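Local atomic coordinates of putative lipase (Bacteroides thetaiotaomicron VPI-5482, PDB entry 3BZW), a protein that probably hydrolyses ester bonds as a GDSL-like member of the SGNH hydrolase family, perhaps acting on lysophospholipids. Residues E115-S120 and M128-K133; W110-E115 and K133-M138; R69-V74 and D141-R146; D160-L165 and G210-D215. All blocks are in the same frame, centred on the assembly; numbering follows the deposited sequence.

Contact 1: E115-S120 and M128-K133; sequences EEQVLS and MVTRKK
The flat amide of Gln117 has Thr130 OG1 lying close to its plane: NE2 gives a hydrogen bond to that oxygen, 2.7 Å away and nearly straight. The other planar group, the Arg131 guanidinium, carries CG2 of Val129 over the centre of one face, 3.6 Å above its plane. NH1 donates to the neighbouring Thr130 O close to that plane; separately, a water links NE to Ser120 OG. These bonds limit the group's rotation, and an arginine suits the place because its face can lie on valine carbon while its N-H groups bond. Both segments belong to the long hairpin of strands 111-122 and 127-136, an antiparallel two-stranded ribbon standing well away from the body of the chain. Glu116 with Arg131 and Val118 with Val129 are its hydrogen-bonded pairs; Arg131 N to Glu116 O measures 2.9 Å. Beta-branched valines suit the extended backbone, and Val118 CG1 meets Val129 CG2 at 3.9 Å, on the face where Tyr187 of the second subunit packs. On that face too, Glu116 CG lies 3.7 Å from Lys133 CB, and Lys133 NZ goes on to Ser186 of the second subunit. On the other face, selenomethionine Met128 folds back through chi2 (-74°), laying its SE against Gln117 CB and its methyl beside Leu119, too closely for the exact spacing to be trusted. With an alanine at Leu119, that methyl is likely to lose its apolar neighbour and become freer to turn.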
# COMPACT_ATOMS: atom_id res chain seq x y z
N GLU A 115 4.90 30.47 -11.20
CA GLU A 115 4.26 31.37 -10.26
C GLU A 115 3.90 32.65 -11.00
O GLU A 115 4.71 33.17 -11.77
CB GLU A 115 5.20 31.70 -9.09
CG GLU A 115 5.57 30.53 -8.21
CD GLU A 115 4.36 29.85 -7.59
OE1 GLU A 115 3.41 30.56 -7.20
OE2 GLU A 115 4.36 28.61 -7.50
N GLU A 116 2.70 33.16 -10.77
CA GLU A 116 2.24 34.37 -11.42
C GLU A 116 1.53 35.28 -10.42
O GLU A 116 1.05 34.82 -9.39
CB GLU A 116 1.26 34.04 -12.55
CG GLU A 116 1.84 33.35 -13.76
CD GLU A 116 2.81 34.23 -14.54
OE1 GLU A 116 2.56 35.45 -14.62
OE2 GLU A 116 3.80 33.69 -15.08
N GLN A 117 1.49 36.57 -10.74
CA GLN A 117 0.80 37.54 -9.90
C GLN A 117 -0.57 37.68 -10.53
O GLN A 117 -0.69 37.81 -11.74
CB GLN A 117 1.53 38.89 -9.94
CG GLN A 117 2.89 38.87 -9.29
CD GLN A 117 2.81 38.46 -7.84
OE1 GLN A 117 2.27 39.19 -7.00
NE2 GLN A 117 3.34 37.29 -7.52
N VAL A 118 -1.61 37.65 -9.70
CA VAL A 118 -2.97 37.76 -10.20
C VAL A 118 -3.88 38.44 -9.18
O VAL A 118 -3.70 38.27 -7.97
CB VAL A 118 -3.56 36.36 -10.56
CG1 VAL A 118 -3.74 35.53 -9.29
CG2 VAL A 118 -4.88 36.51 -11.30
N LEU A 119 -4.86 39.20 -9.66
CA LEU A 119 -5.80 39.87 -8.77
C LEU A 119 -6.79 38.84 -8.23
O LEU A 119 -7.35 38.04 -8.98
CB LEU A 119 -6.58 40.96 -9.51
CG LEU A 119 -5.87 42.29 -9.74
CD1 LEU A 119 -6.73 43.21 -10.61
CD2 LEU A 119 -5.56 42.94 -8.40
N SER A 120 -7.00 38.88 -6.92
CA SER A 120 -7.92 37.96 -6.28
C SER A 120 -8.58 38.67 -5.10
O SER A 120 -7.97 39.52 -4.45
CB SER A 120 -7.17 36.72 -5.79
OG SER A 120 -8.06 35.79 -5.22
N MSE A 128 -3.15 42.02 -5.58
CA MSE A 128 -2.29 41.09 -6.30
C MSE A 128 -1.78 40.00 -5.37
O MSE A 128 -1.23 40.28 -4.30
CB MSE A 128 -1.11 41.85 -6.91
CG MSE A 128 -1.41 42.50 -8.25
SE MSE A 128 -1.50 41.17 -9.63
CE MSE A 128 -3.16 41.58 -10.42
N VAL A 129 -1.95 38.75 -5.79
CA VAL A 129 -1.50 37.61 -5.00
C VAL A 129 -0.71 36.65 -5.88
O VAL A 129 -0.88 36.63 -7.10
CB VAL A 129 -2.69 36.85 -4.37
CG1 VAL A 129 -3.52 37.81 -3.54
CG2 VAL A 129 -3.54 36.21 -5.46
N THR A 130 0.16 35.86 -5.26
CA THR A 130 0.97 34.90 -6.00
C THR A 130 0.29 33.54 -6.08
O THR A 130 -0.03 32.93 -5.06
CB THR A 130 2.34 34.71 -5.33
OG1 THR A 130 3.00 35.98 -5.21
CG2 THR A 130 3.21 33.77 -6.16
N ARG A 131 0.06 33.07 -7.30
CA ARG A 131 -0.59 31.78 -7.52
C ARG A 131 0.06 31.04 -8.67
O ARG A 131 0.45 31.65 -9.67
CB ARG A 131 -2.08 31.99 -7.84
CG ARG A 131 -2.89 32.63 -6.73
CD ARG A 131 -3.25 31.64 -5.63
NE ARG A 131 -4.10 32.25 -4.61
CZ ARG A 131 -3.66 33.01 -3.61
NH1 ARG A 131 -2.36 33.27 -3.48
NH2 ARG A 131 -4.52 33.52 -2.75
N LYS A 132 0.21 29.73 -8.52
CA LYS A 132 0.80 28.94 -9.59
C LYS A 132 -0.22 28.91 -10.73
O LYS A 132 -1.40 28.65 -10.51
CB LYS A 132 1.09 27.51 -9.11
CG LYS A 132 1.75 26.63 -10.17
CD LYS A 132 2.03 25.23 -9.65
CE LYS A 132 3.07 25.24 -8.54
NZ LYS A 132 3.44 23.86 -8.12
N LYS A 133 0.24 29.21 -11.95
CA LYS A 133 -0.63 29.22 -13.11
C LYS A 133 -0.13 28.20 -14.12
O LYS A 133 1.08 28.08 -14.33
CB LYS A 133 -0.64 30.61 -13.77
CG LYS A 133 -1.68 30.78 -14.88
CD LYS A 133 -1.46 32.06 -15.66
CE LYS A 133 -2.69 32.44 -16.50
NZ LYS A 133 -3.06 31.38 -17.48
O HOH W 1 -6.87 33.09 -5.46

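Contact 2: W110-E115 and K133-M138; sequences WFTEQE and KRTPVM
At the base of the hairpin, where strands 111-122 and 127-136 leave the globular body, Phe111 and Arg134 pack together. Arg134 CD sits over the middle of the Phe111 ring, 3.7 Å from the centroid and only 8° off the ring normal, a CH-pi contact. The shape of Arg134 brings this about: chi1 (64°) sets CG between the backbone N and the carbonyl carbon, and chi2 and chi3 are both extended, carrying the guanidinium out over the CZ rim of the ring with the two planes 12° apart. Phe111 CD1 also meets Pro136 CD at 3.9 Å. A proline is tolerated in this strand because Phe111 and Pro136 form a non-hydrogen-bonded pair, in which no N-H is needed across the ribbon. Hydrogen-bonded pairs follow at Thr112 with Thr135, where Thr135 N to Thr112 O is 2.9 Å, and at Gln114 with Lys133, where Lys133 N to Gln114 O is 3.0 Å. Beyond the proline, Val137 N donates to Trp110 O over 3.0 Å; that carbonyl also takes a bond from Asn148 of helix 143-157, which ties the ribbon's foot to the body. Val137 CG2 rests on Thr112 CG2 at 3.8 Å, while a water links Thr112 OG1 to Pro136 O. The far end of Arg134 forms a salt bridge with Asp196 of the second subunit, and Glu113 OE1 bonds Tyr194 there. With its methylenes supported by the phenyl ring, the arginine is likely to present its charge to the neighbouring subunit in a well-defined direction.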
# COMPACT_ATOMS: atom_id res chain seq x y z
N TRP A 110 1.04 17.76 -20.33
CA TRP A 110 -0.19 18.51 -20.57
C TRP A 110 -0.02 20.02 -20.46
O TRP A 110 -0.51 20.78 -21.30
CB TRP A 110 -1.29 18.09 -19.59
CG TRP A 110 -1.79 16.68 -19.74
CD1 TRP A 110 -1.65 15.65 -18.84
CD2 TRP A 110 -2.58 16.16 -20.82
NE1 TRP A 110 -2.31 14.53 -19.30
CE2 TRP A 110 -2.89 14.82 -20.51
CE3 TRP A 110 -3.06 16.70 -22.02
CZ2 TRP A 110 -3.66 14.01 -21.35
CZ3 TRP A 110 -3.82 15.90 -22.87
CH2 TRP A 110 -4.11 14.56 -22.53
N PHE A 111 0.68 20.46 -19.41
CA PHE A 111 0.88 21.88 -19.14
C PHE A 111 2.31 22.21 -18.74
O PHE A 111 3.15 21.33 -18.53
CB PHE A 111 0.04 22.33 -17.94
CG PHE A 111 -1.44 22.14 -18.09
CD1 PHE A 111 -2.24 23.17 -18.59
CD2 PHE A 111 -2.05 20.96 -17.67
CE1 PHE A 111 -3.62 23.03 -18.65
CE2 PHE A 111 -3.44 20.81 -17.73
CZ PHE A 111 -4.23 21.85 -18.22
N THR A 112 2.56 23.51 -18.62
CA THR A 112 3.83 24.03 -18.10
C THR A 112 3.27 24.89 -16.95
O THR A 112 2.11 25.30 -17.01
CB THR A 112 4.57 24.94 -19.11
OG1 THR A 112 3.72 26.03 -19.49
CG2 THR A 112 4.99 24.15 -20.34
N GLU A 113 4.05 25.13 -15.91
CA GLU A 113 3.56 25.93 -14.78
C GLU A 113 4.60 26.92 -14.30
O GLU A 113 5.80 26.71 -14.45
CB GLU A 113 3.19 25.03 -13.60
CG GLU A 113 2.22 23.91 -13.88
CD GLU A 113 2.11 22.94 -12.72
OE1 GLU A 113 1.29 23.18 -11.79
OE2 GLU A 113 2.87 21.95 -12.71
N GLN A 114 4.13 28.01 -13.70
CA GLN A 114 5.01 29.02 -13.14
C GLN A 114 4.22 29.94 -12.21
O GLN A 114 3.02 30.13 -12.38
CB GLN A 114 5.67 29.85 -14.25
CG GLN A 114 4.73 30.67 -15.11
CD GLN A 114 5.47 31.45 -16.18
OE1 GLN A 114 6.31 32.30 -15.88
NE2 GLN A 114 5.16 31.17 -17.44
N GLU A 115 4.90 30.47 -11.20
CA GLU A 115 4.26 31.37 -10.26
C GLU A 115 3.90 32.65 -11.00
O GLU A 115 4.71 33.17 -11.77
CB GLU A 115 5.20 31.70 -9.09
CG GLU A 115 5.57 30.53 -8.21
CD GLU A 115 4.36 29.85 -7.59
OE1 GLU A 115 3.41 30.56 -7.20
OE2 GLU A 115 4.36 28.61 -7.50
N LYS A 133 0.24 29.21 -11.95
CA LYS A 133 -0.63 29.22 -13.11
C LYS A 133 -0.13 28.20 -14.12
O LYS A 133 1.08 28.08 -14.33
CB LYS A 133 -0.64 30.61 -13.77
CG LYS A 133 -1.68 30.78 -14.88
CD LYS A 133 -1.46 32.06 -15.66
CE LYS A 133 -2.69 32.44 -16.50
NZ LYS A 133 -3.06 31.38 -17.48
N ARG A 134 -1.05 27.47 -14.74
CA ARG A 134 -0.67 26.47 -15.73
C ARG A 134 -1.08 26.91 -17.13
O ARG A 134 -2.09 27.60 -17.31
CB ARG A 134 -1.31 25.12 -15.40
CG ARG A 134 -2.82 25.10 -15.47
CD ARG A 134 -3.37 23.78 -14.94
NE ARG A 134 -4.83 23.82 -14.80
CZ ARG A 134 -5.54 22.86 -14.21
NH1 ARG A 134 -4.93 21.79 -13.72
NH2 ARG A 134 -6.86 22.97 -14.12
N THR A 135 -0.29 26.52 -18.12
CA THR A 135 -0.54 26.85 -19.51
C THR A 135 -0.42 25.58 -20.34
O THR A 135 0.58 24.88 -20.27
CB THR A 135 0.50 27.87 -20.03
OG1 THR A 135 0.44 29.06 -19.23
CG2 THR A 135 0.23 28.23 -21.49
N PRO A 136 -1.45 25.25 -21.13
CA PRO A 136 -1.37 24.03 -21.93
C PRO A 136 -0.22 24.07 -22.94
O PRO A 136 0.10 25.13 -23.49
CB PRO A 136 -2.74 23.96 -22.61
CG PRO A 136 -3.16 25.39 -22.68
CD PRO A 136 -2.74 25.93 -21.34
N VAL A 137 0.40 22.92 -23.16
CA VAL A 137 1.49 22.82 -24.11
C VAL A 137 0.88 22.59 -25.48
O VAL A 137 0.28 21.55 -25.74
CB VAL A 137 2.44 21.63 -23.79
CG1 VAL A 137 3.61 21.63 -24.75
CG2 VAL A 137 2.92 21.73 -22.35
N MSE A 138 1.01 23.58 -26.36
CA MSE A 138 0.46 23.47 -27.71
C MSE A 138 1.58 23.11 -28.67
O MSE A 138 2.21 23.98 -29.26
CB MSE A 138 -0.20 24.79 -28.12
CG MSE A 138 -1.29 25.27 -27.17
SE MSE A 138 -2.86 24.14 -27.18
CE MSE A 138 -4.23 25.49 -27.18
O HOH W 2 2.74 25.92 -22.30

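Contact 3: R69-V74 and D141-R146; sequences RQWDDV and DTYRGR. With SO4 (sulfate ion), chain L.
Chi1 of Arg146 (-66°) turns CG opposite the carbonyl carbon, and the chain then runs straight to NE, delivering the guanidinium from the first turn of helix 143-157 to Gln70. Its NH1 donates to Gln70 OE1 over 2.7 Å, at 171° and nearly in the guanidinium plane, where a water also bridges OE1 and NH2. Asp72, with chi1 at 63°, lies alongside: its CB is 3.5 Å above one guanidinium face and its carboxylate is stacked almost parallel, so that the long salt bridge, OD1 to NH1 at 3.7 Å, is one of charge alone. Asp100 gives NH1 a second salt bridge, and Gln140 O accepts a hydrogen bond from NE. The loop 69-74, leading into helix 74-85, thus adjoins the GTND sequence containing Asn99 and Asp100, which matches the GxND block of SGNH hydrolases, whose asparagine commonly serves the oxyanion hole. A leucine in place of Arg146 would probably leave the carboxylates of Asp72 and Asp100 without their shared cation. Beside these charges, Trp71 CD1 touches Tyr143 CE1 at 3.7 Å, the rings set obliquely. Thr142 caps the helix through OG1 to Gly145 N, and Arg144 NH1 and NH2 hold a sulfate, probably from the crystallisation liquor.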
# COMPACT_ATOMS: atom_id res chain seq x y z
N ARG A 69 -3.27 8.27 -40.40
CA ARG A 69 -3.24 9.57 -39.73
C ARG A 69 -3.14 9.46 -38.21
O ARG A 69 -3.56 8.47 -37.61
CB ARG A 69 -4.45 10.41 -40.13
CG ARG A 69 -4.46 10.76 -41.62
CD ARG A 69 -3.19 11.52 -42.00
NE ARG A 69 -2.97 11.58 -43.44
CZ ARG A 69 -3.60 12.41 -44.27
NH1 ARG A 69 -4.50 13.28 -43.81
NH2 ARG A 69 -3.32 12.39 -45.57
N GLN A 70 -2.57 10.50 -37.61
CA GLN A 70 -2.37 10.57 -36.17
C GLN A 70 -3.12 11.76 -35.57
O GLN A 70 -3.76 12.52 -36.30
CB GLN A 70 -0.87 10.69 -35.88
CG GLN A 70 -0.07 9.49 -36.38
CD GLN A 70 1.40 9.82 -36.56
OE1 GLN A 70 2.01 10.48 -35.73
NE2 GLN A 70 1.98 9.33 -37.66
N TRP A 71 -3.04 11.93 -34.26
CA TRP A 71 -3.74 13.03 -33.61
C TRP A 71 -3.33 14.41 -34.12
O TRP A 71 -4.05 15.39 -33.88
CB TRP A 71 -3.57 12.98 -32.08
CG TRP A 71 -4.80 12.49 -31.38
CD1 TRP A 71 -5.14 11.19 -31.10
CD2 TRP A 71 -5.90 13.29 -30.92
NE1 TRP A 71 -6.38 11.14 -30.50
CE2 TRP A 71 -6.87 12.42 -30.38
CE3 TRP A 71 -6.16 14.67 -30.93
CZ2 TRP A 71 -8.07 12.87 -29.84
CZ3 TRP A 71 -7.36 15.13 -30.39
CH2 TRP A 71 -8.30 14.23 -29.86
N ASP A 72 -2.21 14.51 -34.83
CA ASP A 72 -1.78 15.81 -35.34
C ASP A 72 -2.61 16.23 -36.55
O ASP A 72 -2.56 17.38 -36.99
CB ASP A 72 -0.29 15.80 -35.70
CG ASP A 72 0.04 14.81 -36.82
OD1 ASP A 72 -0.67 13.80 -36.97
OD2 ASP A 72 1.04 15.04 -37.53
N ASP A 73 -3.41 15.29 -37.06
CA ASP A 73 -4.25 15.55 -38.23
C ASP A 73 -5.69 15.90 -37.86
O ASP A 73 -6.51 16.16 -38.74
CB ASP A 73 -4.23 14.32 -39.16
CG ASP A 73 -4.72 14.63 -40.56
OD1 ASP A 73 -4.23 15.62 -41.16
OD2 ASP A 73 -5.58 13.88 -41.08
N VAL A 74 -6.00 15.93 -36.57
CA VAL A 74 -7.35 16.25 -36.12
C VAL A 74 -7.81 17.65 -36.53
O VAL A 74 -8.94 17.82 -36.99
CB VAL A 74 -7.49 16.07 -34.59
CG1 VAL A 74 -8.82 16.64 -34.09
CG2 VAL A 74 -7.40 14.58 -34.24
N ASP A 141 4.79 18.04 -31.34
CA ASP A 141 5.91 17.16 -31.04
C ASP A 141 5.53 16.03 -30.08
O ASP A 141 6.22 15.01 -30.02
CB ASP A 141 7.08 17.93 -30.42
CG ASP A 141 7.58 19.06 -31.31
OD1 ASP A 141 7.63 18.88 -32.54
OD2 ASP A 141 7.96 20.12 -30.76
N THR A 142 4.45 16.21 -29.33
CA THR A 142 4.04 15.20 -28.37
C THR A 142 2.57 14.83 -28.50
O THR A 142 1.78 15.57 -29.08
CB THR A 142 4.30 15.66 -26.93
OG1 THR A 142 3.37 16.70 -26.59
CG2 THR A 142 5.72 16.21 -26.79
N TYR A 143 2.21 13.68 -27.93
CA TYR A 143 0.83 13.19 -27.99
C TYR A 143 -0.11 14.09 -27.19
O TYR A 143 -1.17 14.48 -27.67
CB TYR A 143 0.79 11.76 -27.44
CG TYR A 143 -0.52 11.04 -27.68
CD1 TYR A 143 -0.99 10.81 -28.98
CD2 TYR A 143 -1.27 10.54 -26.62
CE1 TYR A 143 -2.16 10.09 -29.21
CE2 TYR A 143 -2.44 9.83 -26.83
CZ TYR A 143 -2.88 9.61 -28.13
OH TYR A 143 -4.02 8.86 -28.34
N ARG A 144 0.28 14.42 -25.96
CA ARG A 144 -0.54 15.28 -25.12
C ARG A 144 -0.65 16.66 -25.77
O ARG A 144 -1.70 17.30 -25.71
CB ARG A 144 0.07 15.40 -23.72
CG ARG A 144 -0.20 14.17 -22.85
CD ARG A 144 0.67 14.16 -21.60
NE ARG A 144 0.25 13.12 -20.67
CZ ARG A 144 0.97 12.71 -19.62
NH1 ARG A 144 2.15 13.26 -19.38
NH2 ARG A 144 0.51 11.77 -18.82
N GLY A 145 0.43 17.09 -26.41
CA GLY A 145 0.42 18.37 -27.09
C GLY A 145 -0.56 18.35 -28.25
O GLY A 145 -1.27 19.32 -28.48
N ARG A 146 -0.59 17.24 -28.97
CA ARG A 146 -1.49 17.09 -30.11
C ARG A 146 -2.95 17.07 -29.66
O ARG A 146 -3.83 17.58 -30.35
CB ARG A 146 -1.17 15.80 -30.87
CG ARG A 146 0.19 15.82 -31.55
CD ARG A 146 0.46 14.50 -32.26
NE ARG A 146 1.72 14.55 -33.01
CZ ARG A 146 2.10 13.63 -33.88
NH1 ARG A 146 1.32 12.58 -34.11
NH2 ARG A 146 3.25 13.75 -34.52
S SO4 L . 2.67 11.57 -15.96
O1 SO4 L . 3.24 10.47 -15.15
O2 SO4 L . 1.28 11.23 -16.31
O3 SO4 L . 2.69 12.82 -15.19
O4 SO4 L . 3.47 11.74 -17.20
O HOH W 3 4.43 11.57 -35.98
O HOH W 4 -3.73 18.01 -33.02

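Contact 4: D160-L165 and G210-D215; sequences DKQIVL and GIPVID
Leu165 and its neighbours in 210-215 form the tight end of this contact. Leu165 N donates to Pro212 O over 3.1 Å, almost straight, and Leu165 O receives a bond from Ile214 N at 2.9 Å, the donor standing nearly in line with the C=O bond. Pro212 has no N-H to offer, yet its carbonyl still serves the strand. Packing is equally close at Ile163 O, which is held between carbons, Ile211 CG1 at 3.2 Å and Pro212 CG at 3.3 Å. Side chains close both faces. On one, Leu165 CD1 meets Ile211 CG2 at 3.9 Å and Leu165 CB meets Val213 CG2, with Ile151 of helix 143-157 also touching the leucine. On the other, Val164 uses its two branches separately: chi1 of -168° sends CG1 to Ile214 CG1, 3.8 Å away, and CG2 to Pro212 CG, while Leu255 of helix 245-258 covers Ile214. Leu165 and Val213 are a parallel bridge at the margin of the five-stranded parallel sheet, where strand 162-166 is followed by helix 195-210 and then by edge strand 213-214, a beta-alpha-beta crossover within the alpha/beta/alpha fold of SGNH hydrolases. Branched aliphatic residues suit such a sheet, buried between helix layers. The end-to-end directions of 162-165 and 211-214 differ by 60°, and the margins are looser. At one, Gln162 OE1 merely grazes Pro212 CG while its NE2 bonds Pro263 O; at the other, Val213 is partly exposed.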
# COMPACT_ATOMS: atom_id res chain seq x y z
N ASP A 160 -20.77 24.68 -30.10
CA ASP A 160 -22.13 24.35 -29.69
C ASP A 160 -22.57 22.94 -30.08
O ASP A 160 -23.76 22.62 -30.03
CB ASP A 160 -23.11 25.37 -30.28
CG ASP A 160 -23.15 25.33 -31.81
OD1 ASP A 160 -22.21 24.78 -32.42
OD2 ASP A 160 -24.12 25.86 -32.39
N LYS A 161 -21.62 22.11 -30.47
CA LYS A 161 -21.93 20.75 -30.89
C LYS A 161 -21.51 19.68 -29.89
O LYS A 161 -20.70 19.93 -29.00
CB LYS A 161 -21.25 20.45 -32.23
CG LYS A 161 -21.52 21.45 -33.34
CD LYS A 161 -22.99 21.48 -33.74
CE LYS A 161 -23.18 22.41 -34.94
NZ LYS A 161 -24.58 22.46 -35.42
N GLN A 162 -22.08 18.50 -30.06
CA GLN A 162 -21.76 17.35 -29.23
C GLN A 162 -20.51 16.73 -29.86
O GLN A 162 -20.57 16.22 -30.98
CB GLN A 162 -22.91 16.34 -29.25
CG GLN A 162 -22.67 15.08 -28.43
CD GLN A 162 -22.41 15.39 -26.97
OE1 GLN A 162 -21.29 15.71 -26.57
NE2 GLN A 162 -23.46 15.32 -26.16
N ILE A 163 -19.38 16.79 -29.15
CA ILE A 163 -18.13 16.23 -29.66
C ILE A 163 -17.67 15.14 -28.69
O ILE A 163 -17.49 15.40 -27.50
CB ILE A 163 -17.03 17.30 -29.78
CG1 ILE A 163 -17.56 18.50 -30.57
CG2 ILE A 163 -15.81 16.72 -30.48
CD1 ILE A 163 -16.59 19.68 -30.61
N VAL A 164 -17.46 13.93 -29.20
CA VAL A 164 -17.07 12.81 -28.35
C VAL A 164 -15.78 12.14 -28.80
O VAL A 164 -15.55 11.96 -30.00
CB VAL A 164 -18.20 11.76 -28.32
CG1 VAL A 164 -17.94 10.74 -27.22
CG2 VAL A 164 -19.54 12.44 -28.14
N LEU A 165 -14.94 11.76 -27.84
CA LEU A 165 -13.68 11.09 -28.14
C LEU A 165 -13.81 9.59 -27.89
O LEU A 165 -14.45 9.18 -26.92
CB LEU A 165 -12.55 11.63 -27.26
CG LEU A 165 -12.30 13.14 -27.24
CD1 LEU A 165 -11.07 13.43 -26.40
CD2 LEU A 165 -12.13 13.65 -28.66
N GLY A 210 -12.85 18.98 -20.61
CA GLY A 210 -14.30 19.07 -20.52
C GLY A 210 -14.93 18.51 -21.78
O GLY A 210 -15.56 19.23 -22.55
N ILE A 211 -14.77 17.21 -21.99
CA ILE A 211 -15.32 16.59 -23.18
C ILE A 211 -15.63 15.13 -22.87
O ILE A 211 -14.87 14.47 -22.16
CB ILE A 211 -14.31 16.70 -24.36
CG1 ILE A 211 -14.97 16.27 -25.67
CG2 ILE A 211 -13.07 15.85 -24.07
CD1 ILE A 211 -14.12 16.59 -26.90
N PRO A 212 -16.77 14.62 -23.37
CA PRO A 212 -17.09 13.22 -23.09
C PRO A 212 -16.18 12.25 -23.83
O PRO A 212 -15.75 12.51 -24.95
CB PRO A 212 -18.55 13.11 -23.53
CG PRO A 212 -18.64 14.10 -24.65
CD PRO A 212 -17.86 15.28 -24.11
N VAL A 213 -15.88 11.13 -23.18
CA VAL A 213 -15.03 10.12 -23.77
C VAL A 213 -15.69 8.76 -23.60
O VAL A 213 -16.13 8.42 -22.51
CB VAL A 213 -13.64 10.06 -23.09
CG1 VAL A 213 -12.80 8.93 -23.70
CG2 VAL A 213 -12.92 11.40 -23.24
N ILE A 214 -15.80 8.01 -24.69
CA ILE A 214 -16.36 6.67 -24.65
C ILE A 214 -15.13 5.76 -24.70
O ILE A 214 -14.35 5.80 -25.66
CB ILE A 214 -17.28 6.40 -25.86
CG1 ILE A 214 -18.54 7.26 -25.74
CG2 ILE A 214 -17.65 4.91 -25.93
CD1 ILE A 214 -19.53 7.05 -26.86
N ASP A 215 -14.93 4.97 -23.65
CA ASP A 215 -13.77 4.09 -23.57
C ASP A 215 -13.94 2.85 -24.44
O ASP A 215 -14.07 1.73 -23.95
CB ASP A 215 -13.52 3.69 -22.11
CG ASP A 215 -12.13 3.10 -21.89
OD1 ASP A 215 -11.31 3.12 -22.84
OD2 ASP A 215 -11.86 2.63 -20.77

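Overall arrangement
Contacts 1 and 2 hold the same two strands, 111-122 and 127-136, at successive places along one hairpin, and share Glu115 and Lys133. Both are surface contacts, rich in polar and charged side chains, and both meet the second subunit. Contact 3 is partly buried nearer the chain's centre; it touches contact 2 where Trp110 packs on Arg144, and its helix 143-157 follows the hairpin in the chain. There an arginine among acids and ring packing replace strand pairing. Contact 4 is the buried one, aliphatic apart from its backbone bonds, and Trp71 of contact 3 packs on its Leu165. Its centre lies about 32 Å from that of contact 1.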